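Local coordinates for Serine/threonine-protein phosphatase 2A regulatory subunit B'' subunit alpha (Homo sapiens, PDB 4I5J) that serves as a calcium-binding regulatory subunit of protein phosphatase 2A that might modulate the substrate selectivity, activity and localization of the catalytic enzyme, at residues 8-20 against 80-94. Numbering follows the deposited sequence.
Sequences NHHDDASKFICLL and ITSTEIRKSNFLQTL
With CG between its backbone N and carbonyl carbon (chi1 64°), Asp11 places its carboxylate between the first turn of its own helix and the side chain of Arg86, whose chain runs extended until it bends at chi3 (-51°). The two oxygens divide the work. OD1 caps helix 12-20 by accepting from Ser14 N at 2.8 Å, while OD2 forms a salt bridge with Arg86 NE at 2.6 Å, met nearly along its own C-O axis although tilted from the guanidinium plane. A short acid suits this N-cap because OD1 can fold back to Ser14 N while OD2 is left for Arg86; an alanine here would probably leave Ser14 N without its cap and the Arg86 guanidinium without this mate, freer to turn.

Two residues on, Ala13 is small enough for helix 82-86 to come close, its CB 3.3 Å from Ser82 O. Phe16 is the knob of the interface, its ring set among Ile85, Phe90, Leu91 and Leu94. Leu91 CD2 lies over one face in a CH-pi contact, 3.9 Å from the ring centroid, and Ile85 CD1 approaches Phe16 CD2 to 3.3 Å. At the far end Phe16 CZ meets the edge of the Phe90 ring at CE2, 3.5 Å away. Ile17 CD1 extends the apolar patch to Ile85 CD1, at 3.6 Å. The contact joins helix 12-20 to helices 82-86 and 90-97 within the EF-hand domain, away from the calcium site, with Leu36 of helix 34-43 touching both phenylalanines. Its chemistry implies a division of labour: apolar packing fills the interior, while a more exposed ion pair ties the start of helix 12-20 to Arg86.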
loop_
_atom_site.group_PDB
_atom_site.type_symbol
_atom_site.label_atom_id
_atom_site.label_comp_id
_atom_site.label_asym_id
_atom_site.label_seq_id
_atom_site.Cartn_x
_atom_site.Cartn_y
_atom_site.Cartn_z
ATOM N N ASN A 8 12.888 19.662 -15.337
ATOM C CA ASN A 8 14.111 20.348 -15.745
ATOM C C ASN A 8 15.332 19.446 -15.553
ATOM O O ASN A 8 15.276 18.478 -14.795
ATOM C CB ASN A 8 14.280 21.652 -14.961
ATOM C CG ASN A 8 14.562 22.839 -15.855
ATOM O OD1 ASN A 8 15.261 22.721 -16.867
ATOM N ND2 ASN A 8 14.018 23.998 -15.489
ATOM N N HIS A 9 16.434 19.765 -16.226
ATOM C CA HIS A 9 17.615 18.896 -16.215
ATOM C C HIS A 9 18.434 18.939 -14.915
ATOM O O HIS A 9 18.895 17.897 -14.436
ATOM C CB HIS A 9 18.515 19.187 -17.425
ATOM C CG HIS A 9 18.304 18.254 -18.577
ATOM N ND1 HIS A 9 17.725 17.008 -18.434
ATOM C CD2 HIS A 9 18.598 18.380 -19.894
ATOM C CE1 HIS A 9 17.672 16.413 -19.610
ATOM N NE2 HIS A 9 18.194 17.224 -20.514
ATOM N N HIS A 10 18.615 20.136 -14.356
ATOM C CA HIS A 10 19.453 20.316 -13.170
ATOM C C HIS A 10 18.665 20.792 -11.966
ATOM O O HIS A 10 19.103 21.678 -11.244
ATOM C CB HIS A 10 20.581 21.302 -13.457
ATOM C CG HIS A 10 21.608 20.772 -14.406
ATOM N ND1 HIS A 10 22.584 19.880 -14.020
ATOM C CD2 HIS A 10 21.799 20.996 -15.729
ATOM C CE1 HIS A 10 23.338 19.579 -15.064
ATOM N NE2 HIS A 10 22.883 20.243 -16.111
ATOM N N ASP A 11 17.503 20.195 -11.744
ATOM C CA ASP A 11 16.628 20.657 -10.689
ATOM C C ASP A 11 16.975 19.996 -9.346
ATOM O O ASP A 11 17.949 19.236 -9.261
ATOM C CB ASP A 11 15.150 20.482 -11.081
ATOM C CG ASP A 11 14.740 19.021 -11.277
ATOM O OD1 ASP A 11 15.568 18.102 -11.093
ATOM O OD2 ASP A 11 13.558 18.792 -11.608
ATOM N N ASP A 12 16.193 20.316 -8.309
ATOM C CA ASP A 12 16.412 19.798 -6.965
ATOM C C ASP A 12 16.340 18.279 -6.977
ATOM O O ASP A 12 17.139 17.606 -6.339
ATOM C CB ASP A 12 15.364 20.353 -5.988
ATOM C CG ASP A 12 15.559 21.839 -5.691
ATOM O OD1 ASP A 12 16.442 22.460 -6.313
ATOM O OD2 ASP A 12 14.806 22.395 -4.855
ATOM N N ALA A 13 15.364 17.754 -7.708
ATOM C CA ALA A 13 15.159 16.317 -7.820
ATOM C C ALA A 13 16.403 15.663 -8.403
ATOM O O ALA A 13 16.920 14.710 -7.844
ATOM C CB ALA A 13 13.939 16.029 -8.686
ATOM N N SER A 14 16.894 16.210 -9.513
ATOM C CA SER A 14 18.101 15.710 -10.170
ATOM C C SER A 14 19.345 15.759 -9.276
ATOM O O SER A 14 20.136 14.814 -9.257
ATOM C CB SER A 14 18.359 16.474 -11.466
ATOM O OG SER A 14 17.403 16.116 -12.451
ATOM N N LYS A 15 19.510 16.847 -8.529
ATOM C CA LYS A 15 20.652 16.952 -7.619
ATOM C C LYS A 15 20.503 15.995 -6.437
ATOM O O LYS A 15 21.485 15.472 -5.921
ATOM C CB LYS A 15 20.819 18.379 -7.103
ATOM C CG LYS A 15 21.139 19.436 -8.173
ATOM C CD LYS A 15 21.021 20.856 -7.562
ATOM C CE LYS A 15 21.086 21.972 -8.609
ATOM N NZ LYS A 15 20.868 23.317 -7.984
ATOM N N PHE A 16 19.273 15.782 -5.985
ATOM C CA PHE A 16 19.051 14.856 -4.887
ATOM C C PHE A 16 19.459 13.449 -5.302
ATOM O O PHE A 16 20.129 12.729 -4.546
ATOM C CB PHE A 16 17.580 14.857 -4.472
ATOM C CG PHE A 16 17.265 13.885 -3.366
ATOM C CD1 PHE A 16 17.499 14.221 -2.047
ATOM C CD2 PHE A 16 16.734 12.632 -3.650
ATOM C CE1 PHE A 16 17.203 13.328 -1.023
ATOM C CE2 PHE A 16 16.436 11.733 -2.635
ATOM C CZ PHE A 16 16.673 12.083 -1.320
ATOM N N ILE A 17 19.029 13.057 -6.498
ATOM C CA ILE A 17 19.356 11.752 -7.042
ATOM C C ILE A 17 20.881 11.584 -7.086
ATOM O O ILE A 17 21.405 10.596 -6.585
ATOM C CB ILE A 17 18.782 11.564 -8.459
ATOM C CG1 ILE A 17 17.252 11.698 -8.462
ATOM C CG2 ILE A 17 19.230 10.231 -9.046
ATOM C CD1 ILE A 17 16.512 10.536 -7.905
ATOM N N CYS A 18 21.590 12.557 -7.657
ATOM C CA CYS A 18 23.044 12.462 -7.799
ATOM C C CYS A 18 23.719 12.330 -6.447
ATOM O O CYS A 18 24.792 11.731 -6.328
ATOM C CB CYS A 18 23.622 13.682 -8.534
ATOM S SG CYS A 18 23.131 13.809 -10.264
ATOM N N LEU A 19 23.082 12.882 -5.426
ATOM C CA LEU A 19 23.671 12.886 -4.102
ATOM C C LEU A 19 23.605 11.511 -3.448
ATOM O O LEU A 19 24.565 11.073 -2.837
ATOM C CB LEU A 19 22.965 13.922 -3.229
ATOM C CG LEU A 19 23.527 14.051 -1.825
ATOM C CD1 LEU A 19 25.015 14.320 -1.902
ATOM C CD2 LEU A 19 22.831 15.175 -1.105
ATOM N N LEU A 20 22.472 10.824 -3.566
ATOM C CA LEU A 20 22.312 9.518 -2.904
ATOM C C LEU A 20 22.634 8.341 -3.804
ATOM O O LEU A 20 22.798 7.220 -3.316
ATOM C CB LEU A 20 20.883 9.329 -2.383
ATOM C CG LEU A 20 20.440 10.232 -1.238
ATOM C CD1 LEU A 20 19.101 9.745 -0.707
ATOM C CD2 LEU A 20 21.490 10.164 -0.170
ATOM N N ILE A 80 13.589 4.847 -7.804
ATOM C CA ILE A 80 13.030 6.190 -7.828
ATOM C C ILE A 80 13.781 7.101 -8.809
ATOM O O ILE A 80 15.009 7.180 -8.789
ATOM C CB ILE A 80 12.954 6.783 -6.399
ATOM C CG1 ILE A 80 11.786 6.138 -5.651
ATOM C CG2 ILE A 80 12.796 8.308 -6.423
ATOM C CD1 ILE A 80 11.671 6.596 -4.195
ATOM N N THR A 81 13.026 7.771 -9.675
ATOM C CA THR A 81 13.589 8.680 -10.668
ATOM C C THR A 81 13.424 10.125 -10.207
ATOM O O THR A 81 12.698 10.409 -9.250
ATOM C CB THR A 81 12.858 8.555 -12.007
ATOM O OG1 THR A 81 11.459 8.790 -11.796
ATOM C CG2 THR A 81 13.045 7.157 -12.631
ATOM N N SER A 82 14.085 11.049 -10.894
ATOM C CA SER A 82 13.949 12.459 -10.549
ATOM C C SER A 82 12.527 12.937 -10.817
ATOM O O SER A 82 12.005 13.797 -10.087
ATOM C CB SER A 82 14.950 13.314 -11.319
ATOM O OG SER A 82 14.693 13.216 -12.707
ATOM N N THR A 83 11.904 12.376 -11.855
ATOM C CA THR A 83 10.515 12.712 -12.194
ATOM C C THR A 83 9.603 12.358 -11.031
ATOM O O THR A 83 8.747 13.154 -10.626
ATOM C CB THR A 83 10.016 11.948 -13.450
ATOM O OG1 THR A 83 10.858 12.250 -14.563
ATOM C CG2 THR A 83 8.617 12.356 -13.796
ATOM N N GLU A 84 9.819 11.174 -10.470
ATOM C CA GLU A 84 9.022 10.729 -9.340
ATOM C C GLU A 84 9.224 11.608 -8.113
ATOM O O GLU A 84 8.268 11.904 -7.392
ATOM C CB GLU A 84 9.291 9.256 -9.038
ATOM C CG GLU A 84 8.793 8.376 -10.178
ATOM C CD GLU A 84 9.072 6.911 -9.951
ATOM O OE1 GLU A 84 10.000 6.597 -9.167
ATOM O OE2 GLU A 84 8.369 6.080 -10.553
ATOM N N ILE A 85 10.450 12.056 -7.878
ATOM C CA ILE A 85 10.674 12.923 -6.740
ATOM C C ILE A 85 10.026 14.278 -6.964
ATOM O O ILE A 85 9.423 14.865 -6.043
ATOM C CB ILE A 85 12.155 13.085 -6.436
ATOM C CG1 ILE A 85 12.707 11.764 -5.933
ATOM C CG2 ILE A 85 12.364 14.134 -5.344
ATOM C CD1 ILE A 85 14.129 11.822 -5.562
ATOM N N ARG A 86 10.137 14.755 -8.199
ATOM C CA ARG A 86 9.638 16.074 -8.585
ATOM C C ARG A 86 8.122 16.152 -8.420
ATOM O O ARG A 86 7.588 17.200 -8.078
ATOM C CB ARG A 86 10.033 16.345 -10.036
ATOM C CG ARG A 86 9.816 17.750 -10.549
ATOM C CD ARG A 86 10.197 17.808 -12.038
ATOM N NE ARG A 86 11.530 17.253 -12.260
ATOM C CZ ARG A 86 11.834 16.342 -13.180
ATOM N NH1 ARG A 86 10.894 15.866 -13.996
ATOM N NH2 ARG A 86 13.088 15.906 -13.285
ATOM N N LYS A 87 7.422 15.042 -8.644
ATOM C CA LYS A 87 5.961 15.025 -8.462
ATOM C C LYS A 87 5.497 14.714 -7.032
ATOM O O LYS A 87 4.301 14.691 -6.751
ATOM C CB LYS A 87 5.306 14.056 -9.447
ATOM C CG LYS A 87 5.429 14.495 -10.909
ATOM C CD LYS A 87 5.105 13.347 -11.857
ATOM C CE LYS A 87 5.294 13.776 -13.312
ATOM N NZ LYS A 87 4.963 12.682 -14.271
ATOM N N SER A 88 6.446 14.517 -6.121
ATOM C CA SER A 88 6.131 14.190 -4.734
ATOM C C SER A 88 6.434 15.358 -3.800
ATOM O O SER A 88 7.036 16.340 -4.211
ATOM C CB SER A 88 6.963 12.983 -4.287
ATOM O OG SER A 88 8.282 13.391 -3.950
ATOM N N ASN A 89 6.044 15.238 -2.532
ATOM C CA ASN A 89 6.423 16.231 -1.531
ATOM C C ASN A 89 7.609 15.779 -0.695
ATOM O O ASN A 89 7.778 16.239 0.440
ATOM C CB ASN A 89 5.237 16.569 -0.597
ATOM C CG ASN A 89 4.823 15.394 0.274
ATOM O OD1 ASN A 89 5.270 14.272 0.065
ATOM N ND2 ASN A 89 3.974 15.653 1.264
ATOM N N PHE A 90 8.435 14.877 -1.224
ATOM C CA PHE A 90 9.521 14.352 -0.389
ATOM C C PHE A 90 10.572 15.412 -0.045
ATOM O O PHE A 90 10.965 15.555 1.103
ATOM C CB PHE A 90 10.209 13.128 -1.007
ATOM C CG PHE A 90 11.281 12.550 -0.115
ATOM C CD1 PHE A 90 10.937 11.940 1.091
ATOM C CD2 PHE A 90 12.619 12.636 -0.463
ATOM C CE1 PHE A 90 11.908 11.425 1.943
ATOM C CE2 PHE A 90 13.599 12.106 0.372
ATOM C CZ PHE A 90 13.243 11.504 1.586
ATOM N N LEU A 91 11.041 16.148 -1.041
ATOM C CA LEU A 91 12.089 17.119 -0.764
ATOM C C LEU A 91 11.550 18.198 0.146
ATOM O O LEU A 91 12.233 18.596 1.082
ATOM C CB LEU A 91 12.671 17.692 -2.053
ATOM C CG LEU A 91 13.455 16.676 -2.892
ATOM C CD1 LEU A 91 14.136 17.348 -4.070
ATOM C CD2 LEU A 91 14.478 15.969 -2.015
ATOM N N GLN A 92 10.316 18.648 -0.092
ATOM C CA GLN A 92 9.677 19.611 0.826
ATOM C C GLN A 92 9.569 19.053 2.243
ATOM O O GLN A 92 9.797 19.754 3.222
ATOM C CB GLN A 92 8.283 20.010 0.338
ATOM C CG GLN A 92 7.508 20.807 1.366
ATOM C CD GLN A 92 6.027 20.773 1.114
ATOM O OE1 GLN A 92 5.543 20.062 0.221
ATOM N NE2 GLN A 92 5.289 21.530 1.901
ATOM N N THR A 93 9.228 17.775 2.363
ATOM C CA THR A 93 9.135 17.162 3.683
ATOM C C THR A 93 10.515 17.130 4.380
ATOM O O THR A 93 10.610 17.267 5.594
ATOM C CB THR A 93 8.566 15.723 3.591
ATOM O OG1 THR A 93 7.233 15.765 3.064
ATOM C CG2 THR A 93 8.512 15.088 4.967
ATOM N N LEU A 94 11.582 16.941 3.614
ATOM C CA LEU A 94 12.927 17.042 4.183
ATOM C C LEU A 94 13.171 18.454 4.682
ATOM O O LEU A 94 13.721 18.658 5.758
ATOM C CB LEU A 94 13.993 16.680 3.147
ATOM C CG LEU A 94 14.153 15.193 2.866
ATOM C CD1 LEU A 94 15.465 14.935 2.113
ATOM C CD2 LEU A 94 14.113 14.435 4.171
#